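Local coordinates for LPG0439 HIT-related domain-containing protein (Legionella pneumophila subsp. pneumophila, PDB 5L0L) that is of unknown function but contains a domain related to the HIT (histidine triad) family, part of a longer, probably membrane-bound protein, at residues G1-L6 with T116-E121; S65-P70 with E122-L127; I51-L56 with R77-V82. All blocks are in the same frame, centred on the assembly; numbering follows the deposited sequence.

How the interactions relate
Along the chain the segments run 1-6, 51-56, 65-70, 77-82, 116-121 and 122-127. Interaction 3 lies near the centre of the chain, where strand 51-58 of the six-stranded antiparallel sheet meets helix 73-92. Interaction 2 joins the loop between that strand and that helix to the loop leading into strand 128-134. The centres of interactions 2 and 3 are about 14 Å apart, and the two touch. Interaction 1 lies in a separate small sheet, its centre about 10 Å from that of interaction 2 and about 22 Å from that of interaction 3. Interaction 2 therefore bridges the N-terminal strand and the HIT-related core. Interactions 1 and 3 both reach the second subunit.

Interaction 1: residues G1-L6 with T116-E121; sequences GKKEFL and TLIGSE
Lys2, Glu4 and Leu6 bond through their backbones to Thr116 and Ile118. This ladder joins strand 3-5 to strand 116-118 in parallel. Glu4 gives its N to Thr116 O (2.8 Å) and takes Ile118 N on its own O (2.7 Å). Lys2 O receives Thr116 N, and Leu6 N ends the ladder on Ile118 O. The bond from Ile118 N is the most bent of the four, with 151° at the hydrogen. Lys3, Phe5, Thr116 and Ile118 share one face of the sheet. There the Phe5 ring lies beside Ile118, and both side chains point the same way. Phe5 CD1 is 3.5 Å from Ile118 CB. On the other face Leu117 brings CD1 to 3.8 Å from Leu6 N. Leu6 holds CG anti to the backbone N (chi1 -170°), and its CD2 rests 3.4 Å from Ser120 C. A water accepts from Thr116 OG1 at 2.7 Å and donates to Lys2 O. Further out, Leu117 bonds through its backbone to Ser108, which puts strand 115-118 in the middle of a three-stranded sheet. Lys2 NZ bonds to Gly114 O and forms a salt bridge with Asp136 of the second subunit. The mixed face partly packs on that subunit: Lys3 on its Leu95, Thr116 and Ile118 on its Ile96. Direct polar bonds between the segments join backbone N-H and C=O groups in register, so pairing depends little on the side chains.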
loop_
_atom_site.group_PDB
_atom_site.type_symbol
_atom_site.label_atom_id
_atom_site.label_comp_id
_atom_site.label_asym_id
_atom_site.label_seq_id
_atom_site.Cartn_x
_atom_site.Cartn_y
_atom_site.Cartn_z
ATOM N N GLY A 1 -2.433 15.157 -23.349
ATOM C CA GLY A 1 -3.315 15.455 -22.166
ATOM C C GLY A 1 -4.274 14.334 -21.732
ATOM O O GLY A 1 -5.482 14.562 -21.582
ATOM N N LYS A 2 -3.743 13.130 -21.513
ATOM C CA LYS A 2 -4.559 11.977 -21.134
ATOM C C LYS A 2 -4.941 12.045 -19.653
ATOM O O LYS A 2 -6.020 11.608 -19.299
ATOM C CB LYS A 2 -3.833 10.660 -21.427
ATOM C CG LYS A 2 -3.611 10.373 -22.908
ATOM C CD LYS A 2 -4.865 9.917 -23.660
ATOM C CE LYS A 2 -5.421 8.599 -23.106
ATOM N NZ LYS A 2 -6.618 8.105 -23.843
ATOM N N LYS A 3 -4.066 12.588 -18.810
ATOM C CA LYS A 3 -4.322 12.750 -17.368
ATOM C C LYS A 3 -4.468 14.225 -16.985
ATOM O O LYS A 3 -3.552 14.992 -17.241
ATOM C CB LYS A 3 -3.157 12.141 -16.587
ATOM C CG LYS A 3 -3.376 12.075 -15.089
ATOM C CD LYS A 3 -2.366 11.150 -14.408
ATOM C CE LYS A 3 -1.096 11.874 -14.046
ATOM N NZ LYS A 3 -0.352 11.104 -13.008
ATOM N N GLU A 4 -5.611 14.619 -16.421
ATOM C CA GLU A 4 -5.892 16.020 -16.079
ATOM C C GLU A 4 -6.262 16.151 -14.611
ATOM O O GLU A 4 -6.850 15.227 -14.016
ATOM C CB GLU A 4 -7.047 16.601 -16.904
ATOM C CG GLU A 4 -6.801 16.695 -18.429
ATOM C CD GLU A 4 -5.889 17.831 -18.900
ATOM O OE1 GLU A 4 -5.976 18.986 -18.394
ATOM O OE2 GLU A 4 -5.076 17.582 -19.842
ATOM N N PHE A 5 -5.924 17.305 -14.044
ATOM C CA PHE A 5 -6.251 17.633 -12.662
ATOM C C PHE A 5 -7.358 18.665 -12.586
ATOM O O PHE A 5 -7.284 19.720 -13.237
ATOM C CB PHE A 5 -5.017 18.143 -11.955
ATOM C CG PHE A 5 -3.959 17.102 -11.795
ATOM C CD1 PHE A 5 -3.976 16.238 -10.705
ATOM C CD2 PHE A 5 -2.958 16.953 -12.754
ATOM C CE1 PHE A 5 -2.994 15.269 -10.552
ATOM C CE2 PHE A 5 -1.974 15.974 -12.614
ATOM C CZ PHE A 5 -1.988 15.131 -11.510
ATOM N N LEU A 6 -8.375 18.380 -11.778
ATOM C CA LEU A 6 -9.448 19.336 -11.537
ATOM C C LEU A 6 -8.902 20.623 -10.915
ATOM O O LEU A 6 -8.031 20.585 -10.038
ATOM C CB LEU A 6 -10.516 18.748 -10.610
ATOM C CG LEU A 6 -11.817 19.552 -10.463
ATOM C CD1 LEU A 6 -12.684 19.434 -11.708
ATOM C CD2 LEU A 6 -12.591 19.118 -9.228
ATOM N N THR A 116 -8.490 10.865 -18.117
ATOM C CA THR A 116 -8.562 10.495 -16.714
ATOM C C THR A 116 -8.489 11.801 -15.903
ATOM O O THR A 116 -7.527 12.573 -16.044
ATOM C CB THR A 116 -7.397 9.564 -16.336
ATOM O OG1 THR A 116 -7.477 8.334 -17.076
ATOM C CG2 THR A 116 -7.406 9.260 -14.859
ATOM N N LEU A 117 -9.509 12.062 -15.086
ATOM C CA LEU A 117 -9.605 13.291 -14.321
ATOM C C LEU A 117 -9.289 13.005 -12.840
ATOM O O LEU A 117 -9.848 12.063 -12.284
ATOM C CB LEU A 117 -11.022 13.845 -14.427
ATOM C CG LEU A 117 -11.313 15.172 -13.710
ATOM C CD1 LEU A 117 -10.389 16.262 -14.243
ATOM C CD2 LEU A 117 -12.779 15.561 -13.834
ATOM N N ILE A 118 -8.404 13.808 -12.251
ATOM C CA ILE A 118 -7.939 13.643 -10.859
ATOM C C ILE A 118 -8.544 14.785 -10.066
ATOM O O ILE A 118 -8.213 15.965 -10.302
ATOM C CB ILE A 118 -6.409 13.745 -10.761
ATOM C CG1 ILE A 118 -5.719 12.756 -11.710
ATOM C CG2 ILE A 118 -5.921 13.555 -9.309
ATOM C CD1 ILE A 118 -6.103 11.332 -11.493
ATOM N N GLY A 119 -9.431 14.438 -9.139
ATOM C CA GLY A 119 -10.161 15.384 -8.334
ATOM C C GLY A 119 -11.608 15.443 -8.750
ATOM O O GLY A 119 -11.927 15.241 -9.918
ATOM N N SER A 120 -12.482 15.693 -7.783
ATOM C CA SER A 120 -13.907 15.924 -8.038
ATOM C C SER A 120 -14.389 17.080 -7.165
ATOM O O SER A 120 -13.726 17.467 -6.205
ATOM C CB SER A 120 -14.762 14.680 -7.738
ATOM O OG SER A 120 -14.839 14.410 -6.341
ATOM N N GLU A 121 -15.570 17.583 -7.508
ATOM C CA GLU A 121 -16.225 18.685 -6.795
ATOM C C GLU A 121 -16.498 18.280 -5.340
ATOM O O GLU A 121 -16.305 19.083 -4.428
ATOM C CB GLU A 121 -17.561 19.064 -7.466
ATOM C CG GLU A 121 -17.544 19.347 -8.974
ATOM C CD GLU A 121 -17.260 20.799 -9.326
ATOM O OE1 GLU A 121 -18.181 21.646 -9.224
ATOM O OE2 GLU A 121 -16.116 21.088 -9.742
HETATM O O HOH W 1 -6.490 8.574 -19.631
#

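Interaction 2: residues S65-P70 with E122-L127; sequences SAFNRP and EEPSML
Asn68 and Ser125 pair two irregular loops of the HIT-related domain: one between strand 51-58 and helix 73-92, the other leading into strand 128-134. Asn68 N donates to Ser125 O (2.9 Å, 165°), and Ser125 N donates to Asn68 OD1 (2.8 Å). CG of Asn68 stands beside its backbone N (chi1 -57°), which brings OD1 round to serve the same partner residue as that N. The other end of the amide, ND2, bonds to Tyr10 OH. Next to this pair, Pro124 covers one face of the Phe67 ring. Its CB sits 3.8 Å from the ring centroid in a CH-pi contact. Met126, a selenomethionine, runs alongside the same ring, with CG 3.6 Å from Phe67 CE1. Its SE makes an oblique Met-aromatic contact. The Tyr10 ring meets that of Phe67 edge-to-face. One water donates to Ala66 O and accepts from Leu127 N, at 2.9 Å each. Another accepts from Arg69 N and lies 2.8 Å from Ser125 OG. Arg69 turns back on its own loop, where its NE bonds to Ser65 O, and its NH2 forms a salt bridge with Glu75. Asn68 thus bonds through N and OD1 to both O and N of Ser125, much as paired residues of an antiparallel sheet do with backbone atoms alone, where two loops meet at the end of the HIT-related sheet.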
loop_
_atom_site.group_PDB
_atom_site.type_symbol
_atom_site.label_atom_id
_atom_site.label_comp_id
_atom_site.label_asym_id
_atom_site.label_seq_id
_atom_site.Cartn_x
_atom_site.Cartn_y
_atom_site.Cartn_z
ATOM N N SER A 65 -3.194 23.685 -1.306
ATOM C CA SER A 65 -2.114 23.624 -2.281
ATOM C C SER A 65 -1.658 22.171 -2.513
ATOM O O SER A 65 -0.994 21.908 -3.491
ATOM C CB SER A 65 -0.912 24.459 -1.864
ATOM O OG SER A 65 -0.286 23.906 -0.719
ATOM N N ALA A 66 -1.988 21.267 -1.584
ATOM C CA ALA A 66 -1.683 19.832 -1.741
ATOM C C ALA A 66 -2.835 18.989 -2.310
ATOM O O ALA A 66 -2.774 17.730 -2.228
ATOM C CB ALA A 66 -1.222 19.266 -0.408
ATOM N N PHE A 67 -3.856 19.633 -2.885
ATOM C CA PHE A 67 -4.937 18.951 -3.587
ATOM C C PHE A 67 -4.709 18.948 -5.075
ATOM O O PHE A 67 -4.094 19.876 -5.631
ATOM C CB PHE A 67 -6.301 19.618 -3.372
ATOM C CG PHE A 67 -6.800 19.643 -1.954
ATOM C CD1 PHE A 67 -6.369 18.730 -0.982
ATOM C CD2 PHE A 67 -7.777 20.583 -1.591
ATOM C CE1 PHE A 67 -6.876 18.787 0.312
ATOM C CE2 PHE A 67 -8.276 20.642 -0.303
ATOM C CZ PHE A 67 -7.836 19.727 0.651
ATOM N N ASN A 68 -5.200 17.907 -5.744
ATOM C CA ASN A 68 -5.333 17.907 -7.209
ATOM C C ASN A 68 -4.053 18.270 -7.961
ATOM O O ASN A 68 -4.037 19.171 -8.811
ATOM C CB ASN A 68 -6.505 18.836 -7.613
ATOM C CG ASN A 68 -7.828 18.430 -6.963
ATOM O OD1 ASN A 68 -8.017 17.286 -6.542
ATOM N ND2 ASN A 68 -8.747 19.357 -6.878
ATOM N N ARG A 69 -2.981 17.551 -7.666
ATOM C CA ARG A 69 -1.727 17.797 -8.336
ATOM C C ARG A 69 -0.847 16.565 -8.244
ATOM O O ARG A 69 -1.087 15.701 -7.367
ATOM C CB ARG A 69 -1.024 19.012 -7.733
ATOM C CG ARG A 69 -0.620 18.905 -6.267
ATOM C CD ARG A 69 0.453 19.949 -5.948
ATOM N NE ARG A 69 0.845 20.020 -4.537
ATOM C CZ ARG A 69 1.757 19.243 -3.948
ATOM N NH1 ARG A 69 2.378 18.259 -4.627
ATOM N NH2 ARG A 69 2.076 19.461 -2.668
ATOM N N PRO A 70 0.182 16.498 -9.095
ATOM C CA PRO A 70 1.191 15.488 -8.870
ATOM C C PRO A 70 1.885 15.663 -7.525
ATOM O O PRO A 70 2.091 16.812 -7.048
ATOM C CB PRO A 70 2.224 15.743 -10.007
ATOM C CG PRO A 70 1.450 16.456 -11.072
ATOM C CD PRO A 70 0.486 17.317 -10.304
ATOM N N GLU A 122 -16.908 17.018 -5.140
ATOM C CA GLU A 122 -17.248 16.482 -3.799
ATOM C C GLU A 122 -16.029 16.094 -2.972
ATOM O O GLU A 122 -16.075 16.124 -1.748
ATOM C CB GLU A 122 -18.142 15.236 -3.902
ATOM C CG GLU A 122 -19.370 15.380 -4.797
ATOM C CD GLU A 122 -19.181 14.734 -6.163
ATOM O OE1 GLU A 122 -19.676 13.589 -6.332
ATOM O OE2 GLU A 122 -18.533 15.351 -7.056
ATOM N N GLU A 123 -14.942 15.712 -3.639
ATOM C CA GLU A 123 -13.783 15.183 -2.943
ATOM C C GLU A 123 -12.481 15.574 -3.671
ATOM O O GLU A 123 -12.257 15.147 -4.814
ATOM C CB GLU A 123 -13.954 13.654 -2.860
ATOM C CG GLU A 123 -12.824 12.908 -2.171
ATOM C CD GLU A 123 -13.159 11.447 -1.894
ATOM O OE1 GLU A 123 -14.359 11.059 -1.938
ATOM O OE2 GLU A 123 -12.218 10.679 -1.629
ATOM N N PRO A 124 -11.619 16.373 -3.026
ATOM C CA PRO A 124 -10.329 16.629 -3.677
ATOM C C PRO A 124 -9.504 15.347 -3.715
ATOM O O PRO A 124 -9.702 14.460 -2.865
ATOM C CB PRO A 124 -9.663 17.655 -2.772
ATOM C CG PRO A 124 -10.316 17.489 -1.440
ATOM C CD PRO A 124 -11.731 17.063 -1.728
ATOM N N SER A 125 -8.616 15.241 -4.700
ATOM C CA SER A 125 -7.590 14.233 -4.686
ATOM C C SER A 125 -6.503 14.687 -3.705
ATOM O O SER A 125 -5.956 15.795 -3.835
ATOM C CB SER A 125 -7.029 14.004 -6.086
ATOM O OG SER A 125 -5.881 13.169 -6.064
HETATM N N MSE A 126 -6.239 13.840 -2.708
HETATM C CA MSE A 126 -5.219 14.073 -1.692
HETATM C C MSE A 126 -4.274 12.913 -1.710
HETATM O O MSE A 126 -4.672 11.780 -2.056
HETATM C CB MSE A 126 -5.864 14.110 -0.311
HETATM C CG MSE A 126 -6.879 15.211 -0.155
HETATM SE SE MSE A 126 -7.751 14.903 1.610
HETATM C CE MSE A 126 -9.351 14.086 0.882
ATOM N N LEU A 127 -3.019 13.131 -1.352
ATOM C CA LEU A 127 -2.076 12.007 -1.207
ATOM C C LEU A 127 -2.415 11.301 0.114
ATOM O O LEU A 127 -2.322 11.886 1.172
ATOM C CB LEU A 127 -0.640 12.486 -1.193
ATOM C CG LEU A 127 0.458 11.441 -0.972
ATOM C CD1 LEU A 127 0.473 10.412 -2.077
ATOM C CD2 LEU A 127 1.802 12.141 -0.819
HETATM O O HOH W 2 -2.588 15.739 -0.172
HETATM O O HOH W 3 -3.805 14.980 -6.298
#

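Interaction 3: residues I51-L56 with R77-V82; sequences IIIRYL and RGLNDV
Ile53 points its CB from strand 51-56 toward helix 77-82, and Leu79 and Val82 meet it there. CB itself is 4.4 Å from CD1 of Leu79. The branch CG2 makes the close contacts. It lies 3.6 Å from CG1 of Val82 and 3.8 Å from CD1 of Leu79, so it sits against one methyl from each. CG2 is placed anti to the backbone N of Ile53. The longer branch, CG1, stands beside that N (chi1 -58°) and carries CD1 to 4.4 Å from CG1 of Val82. The side chain also touches Ala83 and Met86, further along the helix. The side chains of Ile53 and Val82 run antiparallel alongside one another, while Leu79 comes in at a slant. CD1 of Leu79 also lies 3.6 Å from Ile53 O, over the strand backbone. This is a helix packed on an antiparallel sheet, part of the alpha/beta core of the HIT-related domain. The two short axes run at 148°, 8.9 Å apart at their closest. Strand 51-58 lies between strands 35-41 and 128-134. The latter probably matches the strand that carries the histidine motif in HIT proteins, and its Leu129 touches both Ile53 and Leu79. On the opposite side of the strand, Arg54 points away from the helix. Its NE donates to Tyr55 O at 3.0 Å, from above the carbonyl plane, and NH2 bonds to Ser16 O. CD2 of Leu56 lies over one face of its guanidinium, toward the rim. Tyr55 OH bonds to Glu75 in the first turn of the helix. Asp81 forms a salt bridge with Arg32, and Asn80 makes a weak hydrogen bond to Asn80 of the second subunit.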
loop_
_atom_site.group_PDB
_atom_site.type_symbol
_atom_site.label_atom_id
_atom_site.label_comp_id
_atom_site.label_asym_id
_atom_site.label_seq_id
_atom_site.Cartn_x
_atom_site.Cartn_y
_atom_site.Cartn_z
ATOM N N ILE A 51 -7.536 2.934 9.400
ATOM C CA ILE A 51 -7.055 4.310 9.486
ATOM C C ILE A 51 -6.829 4.890 8.092
ATOM O O ILE A 51 -6.712 4.157 7.107
ATOM C CB ILE A 51 -5.760 4.443 10.306
ATOM C CG1 ILE A 51 -4.635 3.635 9.672
ATOM C CG2 ILE A 51 -6.029 4.086 11.769
ATOM C CD1 ILE A 51 -3.268 3.901 10.260
ATOM N N ILE A 52 -6.815 6.212 8.029
ATOM C CA ILE A 52 -6.386 6.953 6.830
ATOM C C ILE A 52 -5.142 7.743 7.233
ATOM O O ILE A 52 -5.129 8.422 8.265
ATOM C CB ILE A 52 -7.460 7.924 6.356
ATOM C CG1 ILE A 52 -8.780 7.185 6.078
ATOM C CG2 ILE A 52 -6.998 8.691 5.102
ATOM C CD1 ILE A 52 -9.982 8.110 5.949
ATOM N N ILE A 53 -4.097 7.628 6.428
ATOM C CA ILE A 53 -2.884 8.389 6.592
ATOM C C ILE A 53 -2.885 9.341 5.417
ATOM O O ILE A 53 -2.957 8.887 4.256
ATOM C CB ILE A 53 -1.641 7.488 6.530
ATOM C CG1 ILE A 53 -1.734 6.413 7.615
ATOM C CG2 ILE A 53 -0.364 8.346 6.645
ATOM C CD1 ILE A 53 -0.561 5.452 7.641
ATOM N N ARG A 54 -2.855 10.646 5.721
ATOM C CA ARG A 54 -3.057 11.676 4.726
ATOM C C ARG A 54 -1.986 12.763 4.791
ATOM O O ARG A 54 -1.601 13.217 5.869
ATOM C CB ARG A 54 -4.466 12.271 4.870
ATOM C CG ARG A 54 -4.751 13.507 4.018
ATOM C CD ARG A 54 -4.427 14.756 4.779
ATOM N NE ARG A 54 -4.819 15.992 4.074
ATOM C CZ ARG A 54 -5.981 16.643 4.229
ATOM N NH1 ARG A 54 -6.939 16.216 5.056
ATOM N NH2 ARG A 54 -6.175 17.750 3.542
ATOM N N TYR A 55 -1.514 13.168 3.619
ATOM C CA TYR A 55 -0.529 14.241 3.528
ATOM C C TYR A 55 -1.279 15.559 3.626
ATOM O O TYR A 55 -2.150 15.833 2.797
ATOM C CB TYR A 55 0.174 14.145 2.173
ATOM C CG TYR A 55 1.113 15.279 1.852
ATOM C CD1 TYR A 55 2.059 15.709 2.771
ATOM C CD2 TYR A 55 1.089 15.878 0.587
ATOM C CE1 TYR A 55 2.938 16.763 2.453
ATOM C CE2 TYR A 55 1.972 16.912 0.262
ATOM C CZ TYR A 55 2.874 17.357 1.213
ATOM O OH TYR A 55 3.776 18.387 0.882
ATOM N N LEU A 56 -0.938 16.354 4.629
ATOM C CA LEU A 56 -1.562 17.653 4.853
ATOM C C LEU A 56 -0.915 18.741 3.993
ATOM O O LEU A 56 -1.578 19.377 3.192
ATOM C CB LEU A 56 -1.463 18.038 6.341
ATOM C CG LEU A 56 -2.167 17.127 7.335
ATOM C CD1 LEU A 56 -1.658 17.343 8.772
ATOM C CD2 LEU A 56 -3.662 17.359 7.249
ATOM N N ARG A 77 7.367 9.477 -0.377
ATOM C CA ARG A 77 8.248 8.783 0.527
ATOM C C ARG A 77 7.846 9.006 1.992
ATOM O O ARG A 77 7.889 8.079 2.799
ATOM C CB ARG A 77 9.696 9.222 0.317
ATOM C CG ARG A 77 10.645 8.247 0.957
ATOM C CD ARG A 77 12.041 8.786 1.020
ATOM N NE ARG A 77 12.915 7.727 1.505
ATOM C CZ ARG A 77 14.186 7.907 1.805
ATOM N NH1 ARG A 77 14.910 6.866 2.221
ATOM N NH2 ARG A 77 14.724 9.105 1.679
ATOM N N GLY A 78 7.490 10.241 2.317
ATOM C CA GLY A 78 7.062 10.588 3.675
ATOM C C GLY A 78 5.773 9.854 4.060
ATOM O O GLY A 78 5.671 9.369 5.168
ATOM N N LEU A 79 4.812 9.786 3.142
ATOM C CA LEU A 79 3.567 9.008 3.372
ATOM C C LEU A 79 3.925 7.577 3.719
ATOM O O LEU A 79 3.419 7.000 4.681
ATOM C CB LEU A 79 2.660 9.043 2.140
ATOM C CG LEU A 79 1.259 8.464 2.367
ATOM C CD1 LEU A 79 0.410 9.444 3.140
ATOM C CD2 LEU A 79 0.547 8.116 1.086
ATOM N N ASN A 80 4.793 6.992 2.913
ATOM C CA ASN A 80 5.195 5.608 3.102
ATOM C C ASN A 80 5.996 5.375 4.378
ATOM O O ASN A 80 5.914 4.306 4.956
ATOM C CB ASN A 80 5.952 5.112 1.864
ATOM C CG ASN A 80 5.031 4.916 0.671
ATOM O OD1 ASN A 80 3.860 5.286 0.698
ATOM N ND2 ASN A 80 5.527 4.281 -0.361
ATOM N N ASP A 81 6.782 6.368 4.805
ATOM C CA ASP A 81 7.469 6.273 6.108
ATOM C C ASP A 81 6.455 6.272 7.263
ATOM O O ASP A 81 6.586 5.497 8.217
ATOM C CB ASP A 81 8.446 7.444 6.305
ATOM C CG ASP A 81 9.728 7.312 5.497
ATOM O OD1 ASP A 81 10.047 6.234 4.929
ATOM O OD2 ASP A 81 10.480 8.341 5.446
ATOM N N VAL A 82 5.484 7.181 7.206
ATOM C CA VAL A 82 4.437 7.231 8.233
ATOM C C VAL A 82 3.649 5.902 8.241
ATOM O O VAL A 82 3.325 5.348 9.324
ATOM C CB VAL A 82 3.504 8.429 8.039
ATOM C CG1 VAL A 82 2.359 8.390 9.053
ATOM C CG2 VAL A 82 4.276 9.734 8.202
#